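Local coordinates for protein possible flavin reductase (Haemophilus somnus 129PT, PDB 2R0X) that probably binds FMN and acts as an NADPH-dependent flavin reductase of the split-barrel flavin reductase family, at residues A[82-87]-A[97-102]; A[20-25]-A[31-36]. All coordinates share one frame; numbering follows the deposited sequence. Where two conformers were deposited one is given.

Contact 1 (A[82-87]-A[97-102]); sequences NIFASP and ASWTTL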
loop_
_atom_site.group_PDB
_atom_site.type_symbol
_atom_site.label_atom_id
_atom_site.label_comp_id
_atom_site.label_asym_id
_atom_site.label_seq_id
_atom_site.Cartn_x
_atom_site.Cartn_y
_atom_site.Cartn_z
ATOM N N ASN A 82 13.302 -12.382 -3.057
ATOM C CA ASN A 82 14.637 -11.902 -3.358
ATOM C C ASN A 82 14.999 -12.109 -4.816
ATOM O O ASN A 82 15.596 -11.224 -5.438
ATOM C CB ASN A 82 15.666 -12.602 -2.444
ATOM C CG ASN A 82 15.585 -12.148 -1.001
ATOM O OD1 ASN A 82 14.905 -11.172 -0.674
ATOM N ND2 ASN A 82 16.319 -12.842 -0.127
ATOM N N ILE A 83 14.684 -13.253 -5.381
ATOM C CA ILE A 83 15.013 -13.528 -6.759
ATOM C C ILE A 83 14.370 -12.520 -7.722
ATOM O O ILE A 83 15.017 -12.045 -8.664
ATOM C CB ILE A 83 14.577 -14.981 -7.086
ATOM C CG1 ILE A 83 15.567 -15.966 -6.449
ATOM C CG2 ILE A 83 14.377 -15.209 -8.604
ATOM C CD1 ILE A 83 14.991 -17.373 -6.339
ATOM N N PHE A 84 13.117 -12.186 -7.472
ATOM C CA PHE A 84 12.411 -11.231 -8.314
ATOM C C PHE A 84 12.708 -9.748 -8.021
ATOM O O PHE A 84 12.220 -8.868 -8.695
ATOM C CB PHE A 84 10.909 -11.524 -8.307
ATOM C CG PHE A 84 10.499 -12.553 -9.329
ATOM C CD1 PHE A 84 10.528 -13.902 -9.045
ATOM C CD2 PHE A 84 10.025 -12.118 -10.570
ATOM C CE1 PHE A 84 10.151 -14.816 -10.039
ATOM C CE2 PHE A 84 9.641 -13.041 -11.506
ATOM C CZ PHE A 84 9.688 -14.399 -11.214
ATOM N N ALA A 85 13.589 -9.512 -7.059
ATOM C CA ALA A 85 14.137 -8.177 -6.769
ATOM C C ALA A 85 15.555 -8.003 -7.246
ATOM O O ALA A 85 16.153 -6.963 -6.974
ATOM C CB ALA A 85 14.087 -7.938 -5.245
ATOM N N SER A 86 16.136 -9.003 -7.881
ATOM C CA SER A 86 17.562 -9.022 -8.188
ATOM C C SER A 86 17.832 -9.157 -9.697
ATOM O O SER A 86 17.043 -9.728 -10.418
ATOM C CB SER A 86 18.200 -10.205 -7.450
ATOM O OG SER A 86 18.013 -10.163 -6.042
ATOM N N PRO A 87 18.957 -8.630 -10.192
ATOM C CA PRO A 87 19.280 -8.594 -11.623
ATOM C C PRO A 87 19.656 -9.984 -12.147
ATOM O O PRO A 87 20.830 -10.314 -12.410
ATOM C CB PRO A 87 20.431 -7.603 -11.720
ATOM C CG PRO A 87 21.106 -7.768 -10.448
ATOM C CD PRO A 87 20.019 -7.985 -9.419
ATOM N N ALA A 97 9.875 -21.243 -9.652
ATOM C CA ALA A 97 8.505 -21.536 -9.164
ATOM C C ALA A 97 7.687 -22.120 -10.281
ATOM O O ALA A 97 8.222 -22.339 -11.384
ATOM C CB ALA A 97 7.839 -20.233 -8.634
ATOM N N SER A 98 6.417 -22.402 -10.016
ATOM C CA SER A 98 5.511 -22.937 -11.039
ATOM C C SER A 98 4.473 -21.893 -11.334
ATOM O O SER A 98 3.999 -21.205 -10.424
ATOM C CB SER A 98 4.863 -24.220 -10.544
ATOM O OG SER A 98 4.007 -24.792 -11.519
ATOM N N TRP A 99 4.105 -21.758 -12.609
ATOM C CA TRP A 99 3.258 -20.680 -13.067
ATOM C C TRP A 99 2.162 -21.223 -13.990
ATOM O O TRP A 99 2.381 -22.130 -14.789
ATOM C CB TRP A 99 4.065 -19.632 -13.847
ATOM C CG TRP A 99 5.254 -19.159 -13.086
ATOM C CD1 TRP A 99 6.478 -19.771 -13.025
ATOM C CD2 TRP A 99 5.345 -18.002 -12.251
ATOM N NE1 TRP A 99 7.335 -19.087 -12.215
ATOM C CE2 TRP A 99 6.659 -17.995 -11.707
ATOM C CE3 TRP A 99 4.467 -16.962 -11.920
ATOM C CZ2 TRP A 99 7.094 -16.994 -10.881
ATOM C CZ3 TRP A 99 4.918 -15.965 -11.092
ATOM C CH2 TRP A 99 6.202 -15.984 -10.574
ATOM N N THR A 100 1.010 -20.552 -13.944
ATOM C CA THR A 100 -0.067 -20.805 -14.909
ATOM C C THR A 100 -0.660 -19.469 -15.354
ATOM O O THR A 100 0.043 -18.448 -15.321
ATOM C CB THR A 100 -1.132 -21.754 -14.334
ATOM O OG1 THR A 100 -2.036 -22.126 -15.378
ATOM C CG2 THR A 100 -1.915 -21.118 -13.212
ATOM N N THR A 101 -1.893 -19.466 -15.836
ATOM C CA THR A 101 -2.556 -18.222 -16.194
ATOM C C THR A 101 -3.981 -18.278 -15.727
ATOM O O THR A 101 -4.525 -19.357 -15.470
ATOM C CB THR A 101 -2.501 -17.901 -17.728
ATOM O OG1 THR A 101 -3.247 -18.845 -18.486
ATOM C CG2 THR A 101 -1.094 -17.769 -18.282
ATOM N N LEU A 102 -4.593 -17.108 -15.582
ATOM C CA LEU A 102 -6.005 -16.965 -15.277
ATOM C C LEU A 102 -6.703 -16.443 -16.534
ATOM O O LEU A 102 -7.083 -17.234 -17.372
ATOM C CB LEU A 102 -6.243 -16.118 -14.018
ATOM C CG LEU A 102 -5.898 -16.771 -12.683
ATOM C CD1 LEU A 102 -6.046 -15.728 -11.525
ATOM C CD2 LEU A 102 -6.762 -17.984 -12.411
#

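Contact 2 (A[20-25]-A[31-36]); sequences HIVTTS and HGFTAS. With ACT (acetate ion), chain F.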
loop_
_atom_site.group_PDB
_atom_site.type_symbol
_atom_site.label_atom_id
_atom_site.label_comp_id
_atom_site.label_asym_id
_atom_site.label_seq_id
_atom_site.Cartn_x
_atom_site.Cartn_y
_atom_site.Cartn_z
ATOM N N HIS A 20 4.726 -8.877 -2.815
ATOM C CA HIS A 20 4.074 -9.393 -4.012
ATOM C C HIS A 20 5.108 -9.568 -5.114
ATOM O O HIS A 20 6.140 -8.856 -5.165
ATOM C CB HIS A 20 3.022 -8.400 -4.515
ATOM C CG HIS A 20 2.186 -7.805 -3.471
ATOM N ND1 HIS A 20 1.001 -8.366 -3.061
ATOM C CD2 HIS A 20 2.407 -6.704 -2.725
ATOM C CE1 HIS A 20 0.543 -7.628 -2.067
ATOM N NE2 HIS A 20 1.374 -6.614 -1.843
ATOM N N ILE A 21 4.846 -10.484 -6.046
ATOM C CA ILE A 21 5.582 -10.554 -7.289
ATOM C C ILE A 21 4.585 -10.187 -8.394
ATOM O O ILE A 21 3.513 -10.826 -8.522
ATOM C CB ILE A 21 6.249 -11.900 -7.523
ATOM C CG1 ILE A 21 7.359 -12.097 -6.491
ATOM C CG2 ILE A 21 6.836 -11.949 -8.941
ATOM C CD1 ILE A 21 7.963 -13.510 -6.472
ATOM N N VAL A 22 4.860 -9.099 -9.094
ATOM C CA VAL A 22 3.960 -8.539 -10.096
ATOM C C VAL A 22 4.479 -8.984 -11.442
ATOM O O VAL A 22 5.620 -8.717 -11.777
ATOM C CB VAL A 22 3.932 -7.018 -9.963
ATOM C CG1 VAL A 22 3.059 -6.399 -11.089
ATOM C CG2 VAL A 22 3.408 -6.623 -8.544
ATOM N N THR A 23 3.629 -9.623 -12.248
ATOM C CA THR A 23 4.084 -10.226 -13.497
ATOM C C THR A 23 3.203 -9.776 -14.654
ATOM O O THR A 23 2.102 -9.297 -14.494
ATOM C CB THR A 23 3.986 -11.748 -13.409
ATOM O OG1 THR A 23 2.632 -12.105 -13.243
ATOM C CG2 THR A 23 4.835 -12.306 -12.260
ATOM N N THR A 24 3.739 -9.994 -15.853
ATOM C CA THR A 24 3.022 -9.784 -17.095
ATOM C C THR A 24 3.622 -10.758 -18.120
ATOM O O THR A 24 4.676 -11.363 -17.910
ATOM C CB THR A 24 3.065 -8.309 -17.569
ATOM O OG1 THR A 24 2.104 -8.109 -18.605
ATOM C CG2 THR A 24 4.448 -7.891 -18.069
ATOM N N SER A 25 2.931 -10.858 -19.255
ATOM C CA SER A 25 3.240 -11.813 -20.316
ATOM C C SER A 25 3.603 -11.136 -21.608
ATOM O O SER A 25 2.936 -10.165 -21.989
ATOM C CB SER A 25 1.974 -12.552 -20.660
ATOM O OG SER A 25 1.176 -11.656 -21.423
ATOM N N HIS A 31 7.659 -11.715 -17.601
ATOM C CA HIS A 31 8.369 -10.598 -16.961
ATOM C C HIS A 31 7.758 -10.409 -15.593
ATOM O O HIS A 31 6.555 -10.525 -15.433
ATOM C CB HIS A 31 8.233 -9.307 -17.769
ATOM C CG HIS A 31 8.687 -9.481 -19.168
ATOM N ND1 HIS A 31 10.006 -9.412 -19.540
ATOM C CD2 HIS A 31 8.000 -9.815 -20.279
ATOM C CE1 HIS A 31 10.113 -9.645 -20.836
ATOM N NE2 HIS A 31 8.904 -9.886 -21.311
ATOM N N GLY A 32 8.569 -10.086 -14.619
ATOM C CA GLY A 32 7.982 -9.749 -13.322
ATOM C C GLY A 32 8.968 -9.056 -12.430
ATOM O O GLY A 32 10.152 -8.983 -12.729
ATOM N N PHE A 33 8.478 -8.576 -11.297
ATOM C CA PHE A 33 9.284 -7.881 -10.311
ATOM C C PHE A 33 8.625 -7.970 -8.942
ATOM O O PHE A 33 7.426 -8.014 -8.819
ATOM C CB PHE A 33 9.547 -6.409 -10.703
ATOM C CG PHE A 33 8.320 -5.530 -10.713
ATOM C CD1 PHE A 33 7.481 -5.498 -11.808
ATOM C CD2 PHE A 33 7.994 -4.692 -9.644
ATOM C CE1 PHE A 33 6.367 -4.700 -11.852
ATOM C CE2 PHE A 33 6.829 -3.871 -9.711
ATOM C CZ PHE A 33 6.040 -3.902 -10.815
ATOM N N THR A 34 9.467 -7.941 -7.914
ATOM C CA THR A 34 8.993 -7.884 -6.525
ATOM C C THR A 34 8.526 -6.471 -6.199
ATOM O O THR A 34 9.237 -5.503 -6.495
ATOM C CB THR A 34 10.081 -8.346 -5.569
ATOM O OG1 THR A 34 10.448 -9.665 -5.941
ATOM C CG2 THR A 34 9.611 -8.348 -4.118
ATOM N N ALA A 35 7.374 -6.364 -5.545
ATOM C CA ALA A 35 6.822 -5.062 -5.137
ATOM C C ALA A 35 6.233 -5.128 -3.753
ATOM O O ALA A 35 5.620 -6.112 -3.362
ATOM C CB ALA A 35 5.718 -4.646 -6.105
ATOM N N SER A 36 6.374 -4.021 -3.041
ATOM C CA SER A 36 5.630 -3.797 -1.811
ATOM C C SER A 36 4.570 -2.690 -1.951
ATOM O O SER A 36 3.606 -2.635 -1.159
ATOM C CB SER A 36 6.573 -3.430 -0.672
ATOM O OG SER A 36 7.473 -2.404 -1.073
HETATM C C ACT F . 7.365 -8.105 -24.452
HETATM O O ACT F . 8.407 -7.508 -24.658
HETATM O OXT ACT F . 7.529 -9.145 -23.815
HETATM C CH3 ACT F . 6.065 -7.717 -25.097
HETATM O O HOH W 1 1.091 -4.339 -0.178
#

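Contact 1 (A[82-87]-A[97-102])
Phe84 and Trp99 meet ring to ring against the split barrel, where helix 78-84 faces the short strand 99-100 beside the 17-25/30-43 hairpin. The two side chains approach from opposite directions, and the CZ/CE1 side of the phenyl ring meets the CZ2/CH2 side of the indole benzo ring: CZ of Phe84 lies 3.7 Å from CZ2 of Trp99, and CE1 of Phe84 is 3.8 Å from the same carbon. The pair is oblique, with the ring planes inclined at 56° and the centroid of the phenyl ring 5.7 Å from that of the six-membered indole ring. Trp99 reaches the helix because its CG is anti to the carbonyl carbon (chi1 -52°), which carries the benzo end of the indole toward Phe84. The indole N-H is satisfied elsewhere: NE1 donates to the backbone O of Phe94, whose own ring meets Trp99 and packs edge-to-face with Phe84, making a three-ring cluster. Ile21 and Thr23 of the hairpin lie against Phe84 and Trp99 respectively, so the cluster rests on the barrel. Nearby, one carbonyl is used twice. In the conformer given for Ser86, its OG reaches Asn82 O at 2.7 Å from one face of the carbonyl plane; from the opposite face Asn82 O takes Ala85 N at 3.1 Å.

Contact 2 (A[20-25]-A[31-36])
This is the backbone ladder of an antiparallel beta hairpin, strand 17-25 running against strand 30-43 close to the centre of the chain. The short segments lie at 158° to each other, and three hydrogen-bonded pairs, His20 with Ala35, Val22 with Phe33 and Thr24 with His31, supply six N-H...O bonds. Val22 N to Phe33 O, at 2.8 Å and 170°, is nearly straight. Between these pairs stand Ile21 with Thr34 and Thr23 with Gly32; at the glycine, which has no side chain, the CA atoms of Thr23 and Gly32 come within 3.9 Å.

On the face carrying Val22, Phe33 swings back alongside its neighbour: with CG between the backbone N and the carbonyl carbon (chi1 67°), the ring lays one face over the valine, whose CB is 4.1 Å from the ring centroid in a CH-pi contact. CG1 of Val22 meets CE1 of Phe33 at 3.8 Å, while CG2 of Val22 turns to CB of Ala35 at 3.9 Å. Phe62 of helix 59-65 packs edge-to-face with Phe33. At the two ends sit histidines. His20 NE2 shares a water with Ser36 O, while its ND1 is bonded to Thr72 OG1. His31 NE2 donates at 3.0 Å to OXT of an acetate ion, probably from the crystallisation liquor; its ring stacks on His61, whose ND1 binds the same acetate. Such a hairpin is a core element of the split barrel of FMN-binding flavin reductases.

From the N terminus the chain first runs through 20-25, turns, and returns along 31-36, so contact 2 closes a short hairpin loop. It then continues through strand 46-53, helix 59-65 and strand 67-72 before reaching helix 78-84, where contact 1 opens; helix 90-94 fills most of the short excursion that ends at 97-102. The two loops follow in series, neither nesting nor crossing, yet they meet in space with centres about 7 Å apart. Phe84 makes the join: its O is probably hydrogen-bonded to Thr34 N at 3.0 Å. Together the contacts fasten the helical connection and strand 99-100 to one face of the barrel hairpin.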